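Tryptophan decarboxylase 1 (Oryza sativa subsp. japonica, PDB 6KHO) catalyses the pyridoxal-phosphate-dependent decarboxylation of L-tryptophan to tryptamine, and of 5-hydroxy-L-tryptophan to serotonin, in rice. Local coordinates at residues A[173-178]-A[296-301]; A[177-182]-A[214-219]. All blocks are in the same frame, centred on the assembly; numbering follows the deposited sequence.

Contact 1. Residues A[173-178]-A[296-301]; sequences GTTSEA and HVDAAY. With PLP (pyridoxal-5'-phosphate), chain C.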
loop_
_atom_site.group_PDB
_atom_site.type_symbol
_atom_site.label_atom_id
_atom_site.label_comp_id
_atom_site.label_asym_id
_atom_site.label_seq_id
_atom_site.Cartn_x
_atom_site.Cartn_y
_atom_site.Cartn_z
ATOM N N GLY A 173 -3.244 -3.085 2.077
ATOM C CA GLY A 173 -1.846 -3.399 2.320
ATOM C C GLY A 173 -1.566 -3.810 3.757
ATOM O O GLY A 173 -0.767 -4.717 4.003
ATOM N N THR A 174 -2.227 -3.169 4.729
ATOM C CA THR A 174 -1.815 -3.283 6.123
ATOM C C THR A 174 -3.019 -3.311 7.052
ATOM O O THR A 174 -4.097 -2.807 6.733
ATOM C CB THR A 174 -0.917 -2.104 6.571
ATOM O OG1 THR A 174 -1.630 -0.867 6.403
ATOM C CG2 THR A 174 0.397 -2.057 5.773
ATOM N N THR A 175 -2.793 -3.858 8.248
ATOM C CA THR A 175 -3.796 -3.750 9.303
ATOM C C THR A 175 -4.033 -2.291 9.685
ATOM O O THR A 175 -5.166 -1.898 9.991
ATOM C CB THR A 175 -3.368 -4.587 10.514
ATOM O OG1 THR A 175 -3.400 -5.972 10.152
ATOM C CG2 THR A 175 -4.312 -4.379 11.704
ATOM N N SER A 176 -2.988 -1.457 9.631
ATOM C CA SER A 176 -3.165 -0.051 9.982
ATOM C C SER A 176 -4.210 0.623 9.097
ATOM O O SER A 176 -5.050 1.376 9.601
ATOM C CB SER A 176 -1.836 0.701 9.894
ATOM O OG SER A 176 -0.871 0.118 10.753
ATOM N N GLU A 177 -4.166 0.381 7.776
ATOM C CA GLU A 177 -5.178 0.967 6.901
ATOM C C GLU A 177 -6.567 0.420 7.211
ATOM O O GLU A 177 -7.558 1.151 7.130
ATOM C CB GLU A 177 -4.843 0.732 5.420
ATOM C CG GLU A 177 -5.762 1.578 4.491
ATOM C CD GLU A 177 -5.386 1.493 3.026
ATOM O OE1 GLU A 177 -4.385 0.809 2.708
ATOM O OE2 GLU A 177 -6.092 2.113 2.193
ATOM N N ALA A 178 -6.663 -0.872 7.533
ATOM C CA ALA A 178 -7.952 -1.438 7.902
ATOM C C ALA A 178 -8.482 -0.797 9.183
ATOM O O ALA A 178 -9.685 -0.517 9.302
ATOM C CB ALA A 178 -7.821 -2.956 8.055
ATOM N N HIS A 296 -14.206 -3.461 16.079
ATOM C CA HIS A 296 -13.331 -4.091 15.094
ATOM C C HIS A 296 -12.500 -5.180 15.766
ATOM O O HIS A 296 -12.002 -4.990 16.882
ATOM C CB HIS A 296 -12.412 -3.062 14.441
ATOM C CG HIS A 296 -11.470 -3.660 13.441
ATOM N ND1 HIS A 296 -11.860 -3.984 12.161
ATOM C CD2 HIS A 296 -10.169 -4.020 13.542
ATOM C CE1 HIS A 296 -10.831 -4.501 11.507
ATOM N NE2 HIS A 296 -9.794 -4.538 12.326
ATOM N N VAL A 297 -12.382 -6.335 15.107
ATOM C CA VAL A 297 -11.529 -7.427 15.568
ATOM C C VAL A 297 -10.245 -7.429 14.732
ATOM O O VAL A 297 -10.289 -7.572 13.501
ATOM C CB VAL A 297 -12.252 -8.780 15.479
ATOM C CG1 VAL A 297 -11.285 -9.924 15.810
ATOM C CG2 VAL A 297 -13.481 -8.800 16.401
ATOM N N ASP A 298 -9.098 -7.269 15.399
ATOM C CA ASP A 298 -7.778 -7.388 14.768
ATOM C C ASP A 298 -7.285 -8.811 14.974
ATOM O O ASP A 298 -6.924 -9.188 16.097
ATOM C CB ASP A 298 -6.790 -6.389 15.375
ATOM C CG ASP A 298 -5.349 -6.564 14.843
ATOM O OD1 ASP A 298 -5.126 -7.286 13.843
ATOM O OD2 ASP A 298 -4.428 -5.953 15.429
ATOM N N ALA A 299 -7.285 -9.607 13.901
ATOM C CA ALA A 299 -6.780 -10.976 13.940
ATOM C C ALA A 299 -5.666 -11.163 12.921
ATOM O O ALA A 299 -5.604 -12.175 12.228
ATOM C CB ALA A 299 -7.894 -11.989 13.702
ATOM N N ALA A 300 -4.769 -10.177 12.852
ATOM C CA ALA A 300 -3.785 -10.089 11.775
ATOM C C ALA A 300 -3.003 -11.382 11.601
ATOM O O ALA A 300 -2.795 -11.847 10.474
ATOM C CB ALA A 300 -2.824 -8.930 12.053
ATOM N N TYR A 301 -2.556 -11.972 12.708
ATOM C CA TYR A 301 -1.775 -13.205 12.693
ATOM C C TYR A 301 -2.653 -14.438 12.870
ATOM O O TYR A 301 -2.700 -15.312 12.002
ATOM C CB TYR A 301 -0.718 -13.148 13.804
ATOM C CG TYR A 301 -0.089 -14.481 14.158
ATOM C CD1 TYR A 301 0.837 -15.093 13.302
ATOM C CD2 TYR A 301 -0.397 -15.111 15.354
ATOM C CE1 TYR A 301 1.422 -16.306 13.638
ATOM C CE2 TYR A 301 0.171 -16.318 15.693
ATOM C CZ TYR A 301 1.085 -16.909 14.841
ATOM O OH TYR A 301 1.645 -18.113 15.196
HETATM N N1 PLP C . -1.825 -6.290 14.593
HETATM C C2 PLP C . -1.392 -7.562 14.908
HETATM C C2A PLP C . -2.099 -8.399 15.929
HETATM C C3 PLP C . -0.275 -8.084 14.275
HETATM O O3 PLP C . 0.150 -9.347 14.589
HETATM C C4 PLP C . 0.399 -7.338 13.316
HETATM C C4A PLP C . 1.349 -8.018 12.372
HETATM C C5 PLP C . -0.035 -6.059 12.999
HETATM C C6 PLP C . -1.151 -5.535 13.647
HETATM C C5A PLP C . 0.748 -5.284 11.960
HETATM O O4P PLP C . 0.082 -4.135 11.491
HETATM P P PLP C . 0.423 -3.511 10.030
HETATM O O1P PLP C . 1.909 -3.355 9.853
HETATM O O2P PLP C . -0.292 -2.185 9.945
HETATM O O3P PLP C . -0.058 -4.421 8.914
HETATM O O HOH W 1 -5.601 -7.414 11.059
#
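A water molecule bridges Thr175 OG1 and Asp298 OD1 while the pyridoxal phosphate spans both segments, phosphate on one and pyridine nitrogen on the other. The water lies 2.8 Å from Thr175 OG1 and donates to Asp298 OD1. Direct touching is slight: Thr175 CG2 packs on Asp298 OD1 at 3.7 Å, the two side chains crossing at about a right angle, and Thr175 OG1 rests on Ala300 CB. With CG2 anti to its own backbone N (chi1 -67° for OG1), Thr175 turns the methyl to the carboxylate and keeps the hydroxyl for the water.

Asp298 divides its oxygens. OD2 lies 2.8 Å from PLP N1, the aspartate–pyridine pairing characteristic of fold-type I enzymes, which would favour a protonated ring nitrogen and an electron-withdrawing cofactor. OD1 also takes the N-H of Ala300 on its anti side, 34° out of the carboxylate plane, closing an Asx turn that, with the water, should limit rotation of the carboxylate. Ala300 CB presses against the pyridine ring, 3.5 Å from PLP C2.

At the other end, the start of helix 175-194 forms the phosphate cup: Thr175 N donates to PLP O3P at 2.9 Å and Ser176 N to O2P, where the helix dipole would add to the attraction. Thr174 OG1 caps this helix by accepting from Glu177 N. Gly381 N of the second subunit also binds the cofactor. Asp298 lies on strand 294-298, which runs between strands 262-269 and 323-326 of the mixed sheet, with helix 175-194 packed on it through Met179 and Thr182.

Contact 2. Residues A[177-182]-A[214-219]; sequences EAMLVT and HSTFFK. With PLP (pyridoxal-5'-phosphate), chain C.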
loop_
_atom_site.group_PDB
_atom_site.type_symbol
_atom_site.label_atom_id
_atom_site.label_comp_id
_atom_site.label_asym_id
_atom_site.label_seq_id
_atom_site.Cartn_x
_atom_site.Cartn_y
_atom_site.Cartn_z
ATOM N N GLU A 177 -4.166 0.381 7.776
ATOM C CA GLU A 177 -5.178 0.967 6.901
ATOM C C GLU A 177 -6.567 0.420 7.211
ATOM O O GLU A 177 -7.558 1.151 7.130
ATOM C CB GLU A 177 -4.843 0.732 5.420
ATOM C CG GLU A 177 -5.762 1.578 4.491
ATOM C CD GLU A 177 -5.386 1.493 3.026
ATOM O OE1 GLU A 177 -4.385 0.809 2.708
ATOM O OE2 GLU A 177 -6.092 2.113 2.193
ATOM N N ALA A 178 -6.663 -0.872 7.533
ATOM C CA ALA A 178 -7.952 -1.438 7.902
ATOM C C ALA A 178 -8.482 -0.797 9.183
ATOM O O ALA A 178 -9.685 -0.517 9.302
ATOM C CB ALA A 178 -7.821 -2.956 8.055
ATOM N N MET A 179 -7.594 -0.542 10.142
ATOM C CA MET A 179 -8.001 0.171 11.342
ATOM C C MET A 179 -8.407 1.593 11.009
ATOM O O MET A 179 -9.415 2.093 11.522
ATOM C CB MET A 179 -6.864 0.173 12.362
ATOM C CG MET A 179 -6.686 -1.148 13.059
ATOM S SD MET A 179 -5.115 -1.211 13.937
ATOM C CE MET A 179 -5.278 -2.791 14.769
ATOM N N LEU A 180 -7.638 2.259 10.154
ATOM C CA LEU A 180 -7.892 3.672 9.877
ATOM C C LEU A 180 -9.249 3.867 9.203
ATOM O O LEU A 180 -10.011 4.771 9.565
ATOM C CB LEU A 180 -6.778 4.246 9.005
ATOM C CG LEU A 180 -6.967 5.665 8.452
ATOM C CD1 LEU A 180 -7.220 6.678 9.582
ATOM C CD2 LEU A 180 -5.758 6.094 7.653
ATOM N N VAL A 181 -9.566 3.035 8.210
ATOM C CA VAL A 181 -10.801 3.292 7.478
ATOM C C VAL A 181 -12.016 2.952 8.344
ATOM O O VAL A 181 -13.048 3.625 8.256
ATOM C CB VAL A 181 -10.811 2.552 6.121
ATOM C CG1 VAL A 181 -9.629 2.999 5.238
ATOM C CG2 VAL A 181 -10.821 1.026 6.283
ATOM N N THR A 182 -11.927 1.932 9.199
ATOM C CA THR A 182 -13.067 1.652 10.070
ATOM C C THR A 182 -13.180 2.679 11.192
ATOM O O THR A 182 -14.295 3.001 11.620
ATOM C CB THR A 182 -13.002 0.239 10.659
ATOM O OG1 THR A 182 -11.772 0.042 11.382
ATOM C CG2 THR A 182 -13.143 -0.807 9.553
ATOM N N HIS A 214 -1.793 -3.810 19.273
ATOM C CA HIS A 214 -0.636 -3.336 18.527
ATOM C C HIS A 214 -0.579 -1.817 18.515
ATOM O O HIS A 214 -1.609 -1.142 18.399
ATOM C CB HIS A 214 -0.686 -3.872 17.098
ATOM C CG HIS A 214 0.644 -3.884 16.413
ATOM N ND1 HIS A 214 1.193 -2.760 15.836
ATOM C CD2 HIS A 214 1.535 -4.883 16.216
ATOM C CE1 HIS A 214 2.362 -3.069 15.303
ATOM N NE2 HIS A 214 2.593 -4.350 15.519
ATOM N N SER A 215 0.641 -1.283 18.648
ATOM C CA SER A 215 0.830 0.163 18.724
ATOM C C SER A 215 0.245 0.891 17.523
ATOM O O SER A 215 -0.121 2.066 17.643
ATOM C CB SER A 215 2.317 0.495 18.846
ATOM O OG SER A 215 3.051 -0.066 17.772
ATOM N N THR A 216 0.126 0.215 16.381
ATOM C CA THR A 216 -0.402 0.852 15.183
ATOM C C THR A 216 -1.873 1.247 15.306
ATOM O O THR A 216 -2.316 2.142 14.578
ATOM C CB THR A 216 -0.195 -0.065 13.975
ATOM O OG1 THR A 216 -0.218 0.723 12.779
ATOM C CG2 THR A 216 -1.259 -1.167 13.901
ATOM N N PHE A 217 -2.641 0.610 16.196
ATOM C CA PHE A 217 -4.023 1.047 16.418
ATOM C C PHE A 217 -4.065 2.453 16.985
ATOM O O PHE A 217 -4.831 3.308 16.520
ATOM C CB PHE A 217 -4.754 0.105 17.370
ATOM C CG PHE A 217 -6.099 0.633 17.811
ATOM C CD1 PHE A 217 -7.141 0.751 16.898
ATOM C CD2 PHE A 217 -6.314 1.029 19.113
ATOM C CE1 PHE A 217 -8.376 1.249 17.284
ATOM C CE2 PHE A 217 -7.566 1.536 19.516
ATOM C CZ PHE A 217 -8.594 1.640 18.596
ATOM N N PHE A 218 -3.265 2.702 18.021
ATOM C CA PHE A 218 -3.268 4.018 18.641
ATOM C C PHE A 218 -2.788 5.080 17.671
ATOM O O PHE A 218 -3.290 6.211 17.692
ATOM C CB PHE A 218 -2.427 3.972 19.918
ATOM C CG PHE A 218 -2.883 2.903 20.882
ATOM C CD1 PHE A 218 -4.023 3.089 21.645
ATOM C CD2 PHE A 218 -2.211 1.698 20.977
ATOM C CE1 PHE A 218 -4.475 2.099 22.518
ATOM C CE2 PHE A 218 -2.651 0.710 21.847
ATOM C CZ PHE A 218 -3.783 0.914 22.618
ATOM N N LYS A 219 -1.858 4.723 16.783
ATOM C CA LYS A 219 -1.411 5.668 15.768
ATOM C C LYS A 219 -2.522 5.979 14.767
ATOM O O LYS A 219 -2.700 7.138 14.374
ATOM C CB LYS A 219 -0.173 5.116 15.060
ATOM C CG LYS A 219 0.289 5.951 13.880
ATOM C CD LYS A 219 1.597 5.417 13.296
ATOM C CE LYS A 219 1.807 5.939 11.886
ATOM N NZ LYS A 219 2.881 5.191 11.194
HETATM N N1 PLP C . -1.825 -6.290 14.593
HETATM C C2 PLP C . -1.392 -7.562 14.908
HETATM C C2A PLP C . -2.099 -8.399 15.929
HETATM C C3 PLP C . -0.275 -8.084 14.275
HETATM O O3 PLP C . 0.150 -9.347 14.589
HETATM C C4 PLP C . 0.399 -7.338 13.316
HETATM C C4A PLP C . 1.349 -8.018 12.372
HETATM C C5 PLP C . -0.035 -6.059 12.999
HETATM C C6 PLP C . -1.151 -5.535 13.647
HETATM C C5A PLP C . 0.748 -5.284 11.960
HETATM O O4P PLP C . 0.082 -4.135 11.491
HETATM P P PLP C . 0.423 -3.511 10.030
HETATM O O1P PLP C . 1.909 -3.355 9.853
HETATM O O2P PLP C . -0.292 -2.185 9.945
HETATM O O3P PLP C . -0.058 -4.421 8.914
#
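Met179 reaches out from helix 175-194 to lay its sulfur against the CA and CB of Phe217, with SD 3.5 Å from Phe217 CA and 3.7 Å from Phe217 CB. Its chain is extended beyond CG (chi2 166°), which carries SD across to the facing helix and lets CE touch Phe217 CB as well. The two side chains cross at about a right angle. SD lies at the edge of the Phe217 ring, 5.4 Å from the ring centroid and 84° off the normal, a Met-aromatic contact made in the region of CD1 and not over a face. Thr216 supplies the third surface, its CG2 meeting Met179 SD at 3.9 Å.

In this PLP-binding domain of the group II decarboxylases, helix 215-223 begins beside the cofactor. His214 is its N-cap: ND1 accepts from Thr216 N at 3.2 Å in a nearly straight bond, 12° out of the imidazole plane. That bond should hold the rotation of the ring, one face of which covers PLP C6 from 3.6 Å above, offset toward the rim. His214 is also a serotonin-binding residue. Val380 of the second subunit packs on both His214 and Thr216.

In the fold
Contacts 1 and 2 share Glu177 and Ala178 on helix 175-194, and their centres lie about 7 Å apart. They line part of the pocket: contact 1 supplies the phosphate cup and Ala300 against one face of the pyridine, whereas contact 2 sets His214 over the opposite face. Met179 ties the two, since its CE lies 3.3 Å from Asp298 OD2, so the same side chain that joins the two helices also packs on the carboxylate facing PLP N1. Ser176 OG and Thr216 OG1 also approach each other there, probably as a hydrogen bond, though their modelled separation is doubtful. Lys330, the cofactor-attachment lysine, not joined to PLP here, comes within about 4 Å of the Ala300 side chain.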